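Local coordinates for protein peroxiredoxin (Clostridioides difficile, PDB 6TSB) that probably reduces peroxides through its peroxiredoxin part and hydrolyses chitin through the glycoside hydrolase family 18 domain, the part present in this chain, at residues Asp200-Met205 against Ala247-Glu252; Lys92-Ile97 against Asp172-Val177; Trp138-Ser143 against Arg183-Ser188; Thr113-Phe118 against Phe158-Thr163. One frame throughout, in Å; residues are numbered along the deposited sequence.

All four contacts lie in the family 18 domain, a TIM barrel. Contact 2 spans two barrel strands with strand 133-137 between them. Contact 1 joins the next strand, 201-204, to the loop entering strand 254-264; the centres of contacts 1 and 2 are about 14 Å apart. Contact 3 joins the loop after strand 133-137 to helix 183-188, which follows strand 174-179. Contact 4 pairs two outer helices, its centre about 16 Å from that of contact 2. Along the chain, contact 4 falls between the segments of contact 2. The segments of contact 3 alternate with those of contacts 2 and 4, and contact 1 comes last. Contacts 2, 3 and 4 meet where Tyr185, Val177 and Phe158 touch one another.

Contact 1. Residues Asp200-Met205 against Ala247-Glu252; sequences DYFNLM and AGMPSE
Phe202 and Met249 meet inside a beta-alpha-beta crossover of the TIM barrel. Strand 201-204 leads to helix 237-246, and the loop 247-252 brings the chain back to the parallel neighbouring strand 254-264. The main touch is apolar: Met249 CE lies 4.0 Å from Phe202 CB. The same methyl group is 4.2 Å from Phe202 CD2, beside the root of the ring. The two side chains cross at about a right angle. Met249 has CG anti to its backbone N (chi1 -175°). Its chain then bends at both chi2 and chi3, which curls the methyl end back against Phe202. A second touch lies at the other end of the loop. Tyr201 CE1 approaches the backbone carbonyl of Glu252, 4.0 Å from its O. The carboxylate of Glu252 leads away from the strand. No hydrogen bond joins the two segments. Gly248 is the first residue to leave the helical conformation; its positive phi (105°) closes the helix in a Schellman motif. Around the contact, Phe202 also packs on Leu244 of helix 237-246, and its backbone pairs with Lys253 and Leu255 at strand 254-264. Met249 touches Ile254. On the other flank, Asn203 pairs with Val177 and Gly179 of strand 174-179, so strand 201-204 sits between two parallel neighbours with helix 237-246 packed against it.

Contact 2. Residues Lys92-Ile97 against Asp172-Val177; sequences KVIVAI and DKWLSV
Ile94 lies over one face of the Trp174 indole, and the two side chains cross at about a right angle. Ile94 CD1 makes a CH-pi contact, 3.6 Å from the centroid of the five-membered ring and 18° off its normal. The branch CG1 also lies over the indole, 3.8 Å above its plane. The other branch, CG2, comes within 3.7 Å of Trp174 NE1. In Ile94, CG1 is anti to the carbonyl carbon (chi1 -50°) and CG2 is anti to the backbone N; the turn at chi2 lays CD1 along the indole. Both CD1 and CG2 thus meet the five-membered ring, CD1 near Trp174 CG and CG2 near NE1. The indole is fixed from within its own strand: Trp174 NE1 donates to Ser176 OG at 2.8 Å, with Ser176 OG tilted slightly from the ring plane. Ser176 OG is held in turn by Asp135 OD1. Lys92 adds its aliphatic part, with CD 4.1 Å from Trp174 CE3. The touching residues point into the TIM barrel. Strand 133-137 runs between strands 92-98 and 174-179 and is parallel to both. Tyr201 of strand 201-204 meets the Trp174 ring, while Val95 and Ile97 face helix 112-128 on the outside.

Contact 3. Residues Trp138-Ser143 against Arg183-Ser188; sequences WEYPGS and RGYINS
Tyr185 reaches from helix 183-188 to the loop 138-143, whose first two residues end the DxxDxDxE signature of family 18. From CB, its CG extends anti to the backbone N (chi1 -176°), which sends the ring off the helix toward Tyr140. Atoms CD2 and CE2 form the edge that meets the other ring; both are 3.8 Å from Tyr140 CD1, which lies near the Tyr185 plane. The two rings are nearly perpendicular, with planes at 88° and centroids 5.9 Å apart. On the opposite edge, Tyr185 CE1 is 3.7 Å from Phe202 CZ. At the tip, Tyr185 OH is 2.7 Å from a water in the plane of the ring. The same water is 2.9 Å from Trp138 O and hydrogen-bonds to it, so it bridges the helix to the loop. The hydroxyl also packs on Val177 CG1, 3.8 Å away. A second touch lies at the end of the helix, where Ser188 O is 3.8 Å from Gly142 CA. The loop here is a type II beta turn from Tyr140 to Ser143, with Gly142 at positive phi. A cis peptide bond precedes Tyr140, and Pro141 CG rests over one face of the Trp138 ring, toward its rim. The contact thus joins the loop after strand 133-137 to the short helix after strand 174-179. Phe158 of helix 154-169 packs against Trp138, Pro141 and Tyr185, and helix 237-246 meets Arg183 and Ile186 of helix 183-188.

Contact 4. Residues Thr113-Phe118 against Phe158-Thr163; sequences TSRYNF and FTLLLT
Thr159 O is gripped by two donors of one residue: Thr163 N and Thr163 OG1, each 2.9 Å from it. They approach from opposite faces of the carbonyl plane, so the threonine hydroxyl doubles the ordinary helix bond. This helix, 154-169, is one of the outer helices of the TIM barrel and packs beside helix 112-128. The axes of the short segments come within 9.2 Å and cross at -40°. Arg115 and Leu161 carry most of the contact. The Arg115 chain bends at chi3 (-60°), which turns the guanidinium across Leu160. Arg115 NE is 3.6 Å from Leu160 CB, and Leu160 CD1 lies over one face of the guanidinium group. Arg115 NH1 hydrogen-bonds to Ala109 O at the end of the preceding helix 105-109. Nearer the backbones, Arg115 CD comes 3.6 Å from Leu161 N. Here the two helices are close, with Arg115 CA 5.4 Å from Leu161 CA. On the buried side Phe118 and Leu161 continue the seam. Leu161 has CG anti to its backbone N, which carries the branch toward helix 112-128, and Leu161 CD1 ends 3.9 Å from Phe118 CD2.

Contact 1. Residues Asp200-Met205 against Ala247-Glu252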
loop_
_atom_site.group_PDB
_atom_site.type_symbol
_atom_site.label_atom_id
_atom_site.label_comp_id
_atom_site.label_asym_id
_atom_site.label_seq_id
_atom_site.Cartn_x
_atom_site.Cartn_y
_atom_site.Cartn_z
ATOM N N ASP A 200 4.044 28.906 -25.568
ATOM C CA ASP A 200 2.764 28.762 -24.833
ATOM C C ASP A 200 3.009 27.895 -23.601
ATOM O O ASP A 200 2.428 28.178 -22.551
ATOM C CB ASP A 200 1.687 28.152 -25.720
ATOM C CG ASP A 200 1.288 29.073 -26.852
ATOM O OD1 ASP A 200 0.599 30.030 -26.577
ATOM O OD2 ASP A 200 1.704 28.840 -27.986
ATOM N N TYR A 201 3.880 26.903 -23.706
ATOM C CA TYR A 201 4.150 25.963 -22.602
ATOM C C TYR A 201 5.606 25.526 -22.643
ATOM O O TYR A 201 6.179 25.429 -23.731
ATOM C CB TYR A 201 3.238 24.737 -22.702
ATOM C CG TYR A 201 1.775 25.033 -22.493
ATOM C CD1 TYR A 201 1.284 25.305 -21.226
ATOM C CD2 TYR A 201 0.872 25.016 -23.540
ATOM C CE1 TYR A 201 -0.057 25.608 -21.018
ATOM C CE2 TYR A 201 -0.479 25.269 -23.347
ATOM C CZ TYR A 201 -0.939 25.576 -22.080
ATOM O OH TYR A 201 -2.254 25.811 -21.852
ATOM N N PHE A 202 6.164 25.255 -21.472
ATOM C CA PHE A 202 7.450 24.556 -21.286
ATOM C C PHE A 202 7.068 23.211 -20.694
ATOM O O PHE A 202 6.396 23.220 -19.636
ATOM C CB PHE A 202 8.382 25.341 -20.363
ATOM C CG PHE A 202 9.741 24.711 -20.219
ATOM C CD1 PHE A 202 9.949 23.661 -19.342
ATOM C CD2 PHE A 202 10.794 25.128 -21.001
ATOM C CE1 PHE A 202 11.195 23.063 -19.214
ATOM C CE2 PHE A 202 12.043 24.526 -20.874
ATOM C CZ PHE A 202 12.245 23.505 -19.983
ATOM N N ASN A 203 7.357 22.137 -21.428
ATOM C CA ASN A 203 6.971 20.748 -21.101
ATOM C C ASN A 203 8.119 20.184 -20.273
ATOM O O ASN A 203 9.137 19.660 -20.851
ATOM C CB ASN A 203 6.632 19.907 -22.346
ATOM C CG ASN A 203 5.435 20.424 -23.128
ATOM O OD1 ASN A 203 4.790 21.409 -22.722
ATOM N ND2 ASN A 203 5.165 19.801 -24.274
ATOM N N LEU A 204 7.975 20.321 -18.955
ATOM C CA LEU A 204 9.029 19.929 -18.005
ATOM C C LEU A 204 9.095 18.410 -17.986
ATOM O O LEU A 204 8.176 17.788 -17.456
ATOM C CB LEU A 204 8.739 20.536 -16.622
ATOM C CG LEU A 204 9.539 19.940 -15.462
ATOM C CD1 LEU A 204 11.025 19.993 -15.723
ATOM C CD2 LEU A 204 9.202 20.650 -14.161
ATOM N N MET A 205 10.198 17.861 -18.458
ATOM C CA MET A 205 10.461 16.399 -18.475
ATOM C C MET A 205 11.067 15.988 -17.137
ATOM O O MET A 205 12.276 15.710 -17.049
ATOM C CB MET A 205 11.355 16.019 -19.652
ATOM C CG MET A 205 10.601 16.243 -20.979
ATOM S SD MET A 205 11.471 15.670 -22.451
ATOM C CE MET A 205 13.069 16.476 -22.229
ATOM N N ALA A 247 14.262 31.483 -12.814
ATOM C CA ALA A 247 14.905 31.874 -14.099
ATOM C C ALA A 247 13.901 32.586 -15.040
ATOM O O ALA A 247 14.295 33.011 -16.148
ATOM C CB ALA A 247 15.576 30.674 -14.735
ATOM N N GLY A 248 12.658 32.802 -14.605
ATOM C CA GLY A 248 11.697 33.696 -15.278
ATOM C C GLY A 248 10.616 32.959 -16.060
ATOM O O GLY A 248 9.877 33.661 -16.776
ATOM N N MET A 249 10.452 31.633 -15.916
ATOM C CA MET A 249 9.288 30.936 -16.571
ATOM C C MET A 249 8.037 31.112 -15.716
ATOM O O MET A 249 8.007 30.626 -14.584
ATOM C CB MET A 249 9.491 29.427 -16.787
ATOM C CG MET A 249 8.321 28.777 -17.568
ATOM S SD MET A 249 8.176 29.400 -19.282
ATOM C CE MET A 249 9.833 29.010 -19.837
ATOM N N PRO A 250 6.961 31.749 -16.228
ATOM C CA PRO A 250 5.711 31.852 -15.478
ATOM C C PRO A 250 5.221 30.452 -15.079
ATOM O O PRO A 250 5.449 29.470 -15.821
ATOM C CB PRO A 250 4.706 32.478 -16.455
ATOM C CG PRO A 250 5.542 33.132 -17.521
ATOM C CD PRO A 250 6.881 32.418 -17.529
ATOM N N SER A 251 4.560 30.350 -13.930
ATOM C CA SER A 251 4.170 29.037 -13.382
ATOM C C SER A 251 3.150 28.378 -14.342
ATOM O O SER A 251 3.324 27.188 -14.609
ATOM C CB SER A 251 3.695 29.171 -11.950
ATOM O OG SER A 251 2.503 29.958 -11.884
ATOM N N GLU A 252 2.172 29.152 -14.832
ATOM C CA GLU A 252 1.008 28.796 -15.690
ATOM C C GLU A 252 1.426 28.188 -17.036
ATOM O O GLU A 252 0.507 27.818 -17.785
ATOM C CB GLU A 252 0.214 30.011 -16.198
ATOM C CG GLU A 252 0.024 31.155 -15.239
ATOM C CD GLU A 252 1.144 32.187 -15.195
ATOM O OE1 GLU A 252 1.115 33.142 -16.020
ATOM O OE2 GLU A 252 2.038 32.040 -14.312
#

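Contact 2. Residues Lys92-Ile97 against Asp172-Val177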
loop_
_atom_site.group_PDB
_atom_site.type_symbol
_atom_site.label_atom_id
_atom_site.label_comp_id
_atom_site.label_asym_id
_atom_site.label_seq_id
_atom_site.Cartn_x
_atom_site.Cartn_y
_atom_site.Cartn_z
ATOM N N LYS A 92 -6.707 19.386 -29.035
ATOM C CA LYS A 92 -5.538 20.052 -29.656
ATOM C C LYS A 92 -4.584 18.940 -30.075
ATOM O O LYS A 92 -4.266 18.073 -29.214
ATOM C CB LYS A 92 -4.887 21.052 -28.692
ATOM C CG LYS A 92 -5.600 22.396 -28.585
ATOM C CD LYS A 92 -5.057 23.273 -27.469
ATOM C CE LYS A 92 -5.295 24.751 -27.685
ATOM N NZ LYS A 92 -6.572 25.208 -27.094
ATOM N N VAL A 93 -4.190 18.950 -31.349
ATOM C CA VAL A 93 -3.235 17.963 -31.894
ATOM C C VAL A 93 -1.936 18.694 -32.250
ATOM O O VAL A 93 -1.924 19.579 -33.128
ATOM C CB VAL A 93 -3.842 17.177 -33.069
ATOM C CG1 VAL A 93 -2.898 16.060 -33.482
ATOM C CG2 VAL A 93 -5.227 16.623 -32.726
ATOM N N ILE A 94 -0.869 18.263 -31.604
ATOM C CA ILE A 94 0.462 18.900 -31.661
ATOM C C ILE A 94 1.390 17.849 -32.232
ATOM O O ILE A 94 1.194 16.672 -31.881
ATOM C CB ILE A 94 0.910 19.332 -30.250
ATOM C CG1 ILE A 94 -0.165 20.136 -29.519
ATOM C CG2 ILE A 94 2.242 20.082 -30.290
ATOM C CD1 ILE A 94 -0.633 21.336 -30.274
ATOM N N VAL A 95 2.386 18.280 -33.009
ATOM C CA VAL A 95 3.529 17.426 -33.416
ATOM C C VAL A 95 4.779 17.912 -32.686
ATOM O O VAL A 95 5.124 19.118 -32.714
ATOM C CB VAL A 95 3.728 17.394 -34.942
ATOM C CG1 VAL A 95 5.019 16.688 -35.324
ATOM C CG2 VAL A 95 2.547 16.729 -35.640
ATOM N N ALA A 96 5.444 16.947 -32.090
ATOM C CA ALA A 96 6.763 17.086 -31.478
ATOM C C ALA A 96 7.808 16.739 -32.533
ATOM O O ALA A 96 7.680 15.675 -33.194
ATOM C CB ALA A 96 6.871 16.197 -30.273
ATOM N N ILE A 97 8.786 17.628 -32.675
ATOM C CA ILE A 97 9.950 17.449 -33.572
ATOM C C ILE A 97 11.118 17.127 -32.665
ATOM O O ILE A 97 11.399 17.950 -31.783
ATOM C CB ILE A 97 10.182 18.725 -34.378
ATOM C CG1 ILE A 97 8.968 19.124 -35.219
ATOM C CG2 ILE A 97 11.431 18.593 -35.234
ATOM C CD1 ILE A 97 9.082 20.519 -35.825
ATOM N N ASP A 172 -1.920 32.399 -32.653
ATOM C CA ASP A 172 -3.087 31.484 -32.508
ATOM C C ASP A 172 -2.697 30.007 -32.617
ATOM O O ASP A 172 -3.609 29.190 -32.678
ATOM C CB ASP A 172 -4.159 31.772 -33.556
ATOM C CG ASP A 172 -4.887 33.070 -33.283
ATOM O OD1 ASP A 172 -5.161 33.355 -32.095
ATOM O OD2 ASP A 172 -5.162 33.789 -34.256
ATOM N N LYS A 173 -1.413 29.660 -32.674
ATOM C CA LYS A 173 -0.976 28.244 -32.711
ATOM C C LYS A 173 -0.112 27.951 -31.486
ATOM O O LYS A 173 0.623 28.837 -30.979
ATOM C CB LYS A 173 -0.165 27.908 -33.967
ATOM C CG LYS A 173 -0.873 28.066 -35.307
ATOM C CD LYS A 173 -1.902 26.988 -35.549
ATOM C CE LYS A 173 -2.764 27.249 -36.763
ATOM N NZ LYS A 173 -3.865 26.269 -36.796
ATOM N N TRP A 174 -0.210 26.727 -31.020
ATOM C CA TRP A 174 0.542 26.233 -29.861
ATOM C C TRP A 174 1.997 26.091 -30.274
ATOM O O TRP A 174 2.298 25.487 -31.318
ATOM C CB TRP A 174 -0.083 24.930 -29.400
ATOM C CG TRP A 174 0.732 24.037 -28.526
ATOM C CD1 TRP A 174 2.008 23.584 -28.705
ATOM C CD2 TRP A 174 0.216 23.365 -27.379
ATOM N NE1 TRP A 174 2.333 22.696 -27.715
ATOM C CE2 TRP A 174 1.241 22.527 -26.899
ATOM C CE3 TRP A 174 -1.022 23.391 -26.729
ATOM C CZ2 TRP A 174 1.065 21.734 -25.769
ATOM C CZ3 TRP A 174 -1.197 22.592 -25.626
ATOM C CH2 TRP A 174 -0.170 21.771 -25.158
ATOM N N LEU A 175 2.869 26.657 -29.461
ATOM C CA LEU A 175 4.303 26.379 -29.565
ATOM C C LEU A 175 4.751 25.991 -28.167
ATOM O O LEU A 175 4.374 26.693 -27.242
ATOM C CB LEU A 175 5.006 27.643 -30.075
ATOM C CG LEU A 175 6.531 27.601 -30.011
ATOM C CD1 LEU A 175 7.068 26.408 -30.775
ATOM C CD2 LEU A 175 7.127 28.891 -30.553
ATOM N N SER A 176 5.502 24.908 -28.034
ATOM C CA SER A 176 5.981 24.405 -26.740
ATOM C C SER A 176 7.384 23.852 -26.938
ATOM O O SER A 176 7.779 23.591 -28.062
ATOM C CB SER A 176 5.033 23.378 -26.153
ATOM O OG SER A 176 4.959 22.191 -26.959
ATOM N N VAL A 177 8.097 23.700 -25.847
ATOM C CA VAL A 177 9.505 23.256 -25.825
ATOM C C VAL A 177 9.534 22.217 -24.728
ATOM O O VAL A 177 8.940 22.468 -23.682
ATOM C CB VAL A 177 10.405 24.462 -25.521
ATOM C CG1 VAL A 177 11.808 24.048 -25.096
ATOM C CG2 VAL A 177 10.430 25.412 -26.708
#

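Contact 3. Residues Trp138-Ser143 against Arg183-Ser188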
loop_
_atom_site.group_PDB
_atom_site.type_symbol
_atom_site.label_atom_id
_atom_site.label_comp_id
_atom_site.label_asym_id
_atom_site.label_seq_id
_atom_site.Cartn_x
_atom_site.Cartn_y
_atom_site.Cartn_z
ATOM N N TRP A 138 14.424 19.457 -28.649
ATOM C CA TRP A 138 15.899 19.495 -28.774
ATOM C C TRP A 138 16.513 19.049 -27.443
ATOM O O TRP A 138 16.289 19.740 -26.420
ATOM C CB TRP A 138 16.277 20.910 -29.205
ATOM C CG TRP A 138 17.706 21.119 -29.561
ATOM C CD1 TRP A 138 18.746 20.243 -29.463
ATOM C CD2 TRP A 138 18.250 22.362 -30.013
ATOM N NE1 TRP A 138 19.900 20.852 -29.868
ATOM C CE2 TRP A 138 19.623 22.150 -30.223
ATOM C CE3 TRP A 138 17.691 23.609 -30.314
ATOM C CZ2 TRP A 138 20.459 23.174 -30.679
ATOM C CZ3 TRP A 138 18.510 24.611 -30.782
ATOM C CH2 TRP A 138 19.880 24.398 -30.952
ATOM N N GLU A 139 17.229 17.920 -27.449
ATOM C CA GLU A 139 17.671 17.224 -26.222
ATOM C C GLU A 139 19.197 17.023 -26.251
ATOM O O GLU A 139 19.696 15.908 -26.369
ATOM C CB GLU A 139 16.839 15.936 -26.073
ATOM C CG GLU A 139 15.352 16.186 -25.818
ATOM C CD GLU A 139 14.494 14.977 -25.450
ATOM O OE1 GLU A 139 15.055 14.021 -24.911
ATOM O OE2 GLU A 139 13.255 15.000 -25.694
ATOM N N TYR A 140 19.987 18.082 -26.045
ATOM C CA TYR A 140 19.566 19.376 -25.545
ATOM C C TYR A 140 20.460 20.409 -26.219
ATOM O O TYR A 140 21.587 20.115 -26.576
ATOM C CB TYR A 140 19.676 19.418 -24.009
ATOM C CG TYR A 140 18.786 18.445 -23.269
ATOM C CD1 TYR A 140 17.448 18.742 -23.069
ATOM C CD2 TYR A 140 19.249 17.223 -22.787
ATOM C CE1 TYR A 140 16.589 17.855 -22.437
ATOM C CE2 TYR A 140 18.404 16.327 -22.135
ATOM C CZ TYR A 140 17.064 16.650 -21.954
ATOM O OH TYR A 140 16.160 15.810 -21.351
ATOM N N PRO A 141 20.020 21.660 -26.408
ATOM C CA PRO A 141 20.915 22.677 -26.939
ATOM C C PRO A 141 22.184 22.743 -26.081
ATOM O O PRO A 141 22.092 22.602 -24.898
ATOM C CB PRO A 141 20.129 23.982 -26.818
ATOM C CG PRO A 141 18.674 23.573 -26.705
ATOM C CD PRO A 141 18.682 22.174 -26.117
ATOM N N GLY A 142 23.334 22.901 -26.719
ATOM C CA GLY A 142 24.626 23.100 -26.040
ATOM C C GLY A 142 25.257 21.797 -25.582
ATOM O O GLY A 142 26.410 21.842 -25.105
ATOM N N SER A 143 24.558 20.670 -25.704
ATOM C CA SER A 143 25.027 19.371 -25.175
ATOM C C SER A 143 25.012 18.326 -26.281
ATOM O O SER A 143 24.003 18.266 -27.028
ATOM C CB SER A 143 24.165 18.926 -24.018
ATOM O OG SER A 143 24.389 17.552 -23.718
ATOM N N ARG A 183 20.143 22.695 -13.414
ATOM C CA ARG A 183 21.015 23.901 -13.424
ATOM C C ARG A 183 21.673 24.021 -14.800
ATOM O O ARG A 183 21.572 25.092 -15.391
ATOM C CB ARG A 183 22.082 23.823 -12.320
ATOM C CG ARG A 183 21.545 23.935 -10.895
ATOM C CD ARG A 183 21.306 25.330 -10.308
ATOM N NE ARG A 183 20.575 25.260 -9.042
ATOM C CZ ARG A 183 21.074 24.836 -7.876
ATOM N NH1 ARG A 183 22.333 24.446 -7.774
ATOM N NH2 ARG A 183 20.302 24.802 -6.803
ATOM N N GLY A 184 22.338 22.955 -15.247
ATOM C CA GLY A 184 22.937 22.824 -16.587
ATOM C C GLY A 184 22.020 23.329 -17.693
ATOM O O GLY A 184 22.529 24.056 -18.563
ATOM N N TYR A 185 20.730 22.957 -17.688
ATOM C CA TYR A 185 19.764 23.329 -18.758
ATOM C C TYR A 185 19.495 24.840 -18.655
ATOM O O TYR A 185 19.403 25.529 -19.693
ATOM C CB TYR A 185 18.479 22.474 -18.732
ATOM C CG TYR A 185 17.512 22.757 -19.866
ATOM C CD1 TYR A 185 16.654 23.845 -19.810
ATOM C CD2 TYR A 185 17.464 21.970 -21.015
ATOM C CE1 TYR A 185 15.795 24.148 -20.855
ATOM C CE2 TYR A 185 16.596 22.256 -22.067
ATOM C CZ TYR A 185 15.781 23.360 -21.992
ATOM O OH TYR A 185 14.936 23.690 -23.000
ATOM N N ILE A 186 19.372 25.382 -17.448
ATOM C CA ILE A 186 18.988 26.813 -17.307
ATOM C C ILE A 186 20.141 27.719 -17.753
ATOM O O ILE A 186 19.836 28.792 -18.343
ATOM C CB ILE A 186 18.489 27.118 -15.894
ATOM C CG1 ILE A 186 17.119 26.465 -15.701
ATOM C CG2 ILE A 186 18.439 28.627 -15.642
ATOM C CD1 ILE A 186 16.928 25.879 -14.352
ATOM N N ASN A 187 21.384 27.299 -17.517
ATOM C CA ASN A 187 22.614 28.103 -17.756
ATOM C C ASN A 187 23.236 27.824 -19.136
ATOM O O ASN A 187 23.909 28.732 -19.626
ATOM C CB ASN A 187 23.674 27.852 -16.672
ATOM C CG ASN A 187 23.207 28.239 -15.279
ATOM O OD1 ASN A 187 22.465 29.210 -15.084
ATOM N ND2 ASN A 187 23.603 27.444 -14.300
ATOM N N SER A 188 23.077 26.622 -19.710
ATOM C CA SER A 188 23.830 26.139 -20.901
ATOM C C SER A 188 22.942 25.682 -22.072
ATOM O O SER A 188 23.529 25.378 -23.140
ATOM C CB SER A 188 24.741 25.021 -20.512
ATOM O OG SER A 188 25.616 25.458 -19.496
HETATM O O HOH W 1 15.062 21.767 -24.835
#

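Contact 4. Residues Thr113-Phe118 against Phe158-Thr163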
loop_
_atom_site.group_PDB
_atom_site.type_symbol
_atom_site.label_atom_id
_atom_site.label_comp_id
_atom_site.label_asym_id
_atom_site.label_seq_id
_atom_site.Cartn_x
_atom_site.Cartn_y
_atom_site.Cartn_z
ATOM N N THR A 113 19.276 31.921 -42.238
ATOM C CA THR A 113 18.746 31.121 -43.375
ATOM C C THR A 113 18.187 29.791 -42.865
ATOM O O THR A 113 17.006 29.578 -43.047
ATOM C CB THR A 113 19.783 30.970 -44.492
ATOM O OG1 THR A 113 20.042 32.304 -44.935
ATOM C CG2 THR A 113 19.280 30.134 -45.645
ATOM N N SER A 114 19.008 28.938 -42.257
ATOM C CA SER A 114 18.572 27.710 -41.548
ATOM C C SER A 114 17.318 28.013 -40.684
ATOM O O SER A 114 16.340 27.275 -40.776
ATOM C CB SER A 114 19.721 27.132 -40.746
ATOM O OG SER A 114 20.137 28.011 -39.691
ATOM N N ARG A 115 17.306 29.106 -39.921
ATOM C CA ARG A 115 16.204 29.442 -38.977
ATOM C C ARG A 115 14.935 29.764 -39.779
ATOM O O ARG A 115 13.868 29.294 -39.383
ATOM C CB ARG A 115 16.601 30.580 -38.017
ATOM C CG ARG A 115 17.660 30.171 -36.990
ATOM C CD ARG A 115 17.882 31.160 -35.857
ATOM N NE ARG A 115 18.324 32.483 -36.297
ATOM C CZ ARG A 115 19.594 32.883 -36.369
ATOM N NH1 ARG A 115 20.588 32.072 -36.047
ATOM N NH2 ARG A 115 19.876 34.094 -36.808
ATOM N N TYR A 116 15.036 30.557 -40.845
ATOM C CA TYR A 116 13.877 30.915 -41.698
ATOM C C TYR A 116 13.348 29.631 -42.361
ATOM O O TYR A 116 12.151 29.406 -42.393
ATOM C CB TYR A 116 14.275 31.978 -42.729
ATOM C CG TYR A 116 13.120 32.491 -43.561
ATOM C CD1 TYR A 116 12.284 33.498 -43.094
ATOM C CD2 TYR A 116 12.824 31.940 -44.800
ATOM C CE1 TYR A 116 11.208 33.959 -43.842
ATOM C CE2 TYR A 116 11.754 32.384 -45.560
ATOM C CZ TYR A 116 10.938 33.399 -45.081
ATOM O OH TYR A 116 9.887 33.855 -45.828
ATOM N N ASN A 117 14.254 28.792 -42.860
ATOM C CA ASN A 117 13.945 27.523 -43.567
ATOM C C ASN A 117 13.226 26.560 -42.615
ATOM O O ASN A 117 12.183 26.027 -42.993
ATOM C CB ASN A 117 15.207 26.872 -44.119
ATOM C CG ASN A 117 14.893 25.641 -44.935
ATOM O OD1 ASN A 117 14.021 25.678 -45.783
ATOM N ND2 ASN A 117 15.599 24.554 -44.693
ATOM N N PHE A 118 13.774 26.338 -41.421
ATOM C CA PHE A 118 13.121 25.488 -40.396
ATOM C C PHE A 118 11.723 26.020 -40.106
ATOM O O PHE A 118 10.785 25.255 -40.175
ATOM C CB PHE A 118 13.937 25.422 -39.111
ATOM C CG PHE A 118 13.496 24.319 -38.185
ATOM C CD1 PHE A 118 14.031 23.050 -38.292
ATOM C CD2 PHE A 118 12.539 24.553 -37.211
ATOM C CE1 PHE A 118 13.613 22.037 -37.448
ATOM C CE2 PHE A 118 12.125 23.535 -36.363
ATOM C CZ PHE A 118 12.664 22.284 -36.486
ATOM N N PHE A 158 18.791 29.042 -29.897
ATOM C CA PHE A 158 17.476 28.429 -29.611
ATOM C C PHE A 158 16.416 29.526 -29.569
ATOM O O PHE A 158 15.342 29.380 -30.158
ATOM C CB PHE A 158 17.543 27.588 -28.336
ATOM C CG PHE A 158 16.337 26.727 -28.018
ATOM C CD1 PHE A 158 15.541 26.191 -29.029
ATOM C CD2 PHE A 158 16.031 26.404 -26.697
ATOM C CE1 PHE A 158 14.467 25.370 -28.726
ATOM C CE2 PHE A 158 14.956 25.577 -26.398
ATOM C CZ PHE A 158 14.178 25.066 -27.414
ATOM N N THR A 159 16.705 30.631 -28.913
ATOM C CA THR A 159 15.717 31.727 -28.739
ATOM C C THR A 159 15.337 32.297 -30.105
ATOM O O THR A 159 14.151 32.715 -30.312
ATOM C CB THR A 159 16.299 32.844 -27.864
ATOM O OG1 THR A 159 16.828 32.253 -26.673
ATOM C CG2 THR A 159 15.283 33.916 -27.535
ATOM N N LEU A 160 16.328 32.431 -30.984
ATOM C CA LEU A 160 16.118 33.024 -32.334
ATOM C C LEU A 160 15.347 32.003 -33.197
ATOM O O LEU A 160 14.439 32.387 -33.942
ATOM C CB LEU A 160 17.477 33.428 -32.927
ATOM C CG LEU A 160 18.244 34.534 -32.183
ATOM C CD1 LEU A 160 19.705 34.546 -32.615
ATOM C CD2 LEU A 160 17.628 35.922 -32.377
ATOM N N LEU A 161 15.629 30.720 -33.046
ATOM C CA LEU A 161 14.851 29.688 -33.767
ATOM C C LEU A 161 13.370 29.803 -33.364
ATOM O O LEU A 161 12.504 29.877 -34.242
ATOM C CB LEU A 161 15.435 28.320 -33.422
ATOM C CG LEU A 161 14.735 27.156 -34.106
ATOM C CD1 LEU A 161 14.838 27.301 -35.610
ATOM C CD2 LEU A 161 15.324 25.832 -33.648
ATOM N N LEU A 162 13.090 29.800 -32.062
ATOM C CA LEU A 162 11.708 29.883 -31.534
ATOM C C LEU A 162 11.066 31.174 -32.032
ATOM O O LEU A 162 9.901 31.126 -32.423
ATOM C CB LEU A 162 11.752 29.804 -30.004
ATOM C CG LEU A 162 12.198 28.447 -29.474
ATOM C CD1 LEU A 162 12.598 28.523 -28.015
ATOM C CD2 LEU A 162 11.095 27.421 -29.688
ATOM N N THR A 163 11.816 32.273 -32.051
ATOM C CA THR A 163 11.335 33.584 -32.552
ATOM C C THR A 163 10.922 33.419 -34.017
ATOM O O THR A 163 9.847 33.911 -34.385
ATOM C CB THR A 163 12.392 34.694 -32.405
ATOM O OG1 THR A 163 12.532 34.960 -31.014
ATOM C CG2 THR A 163 12.042 35.997 -33.103
#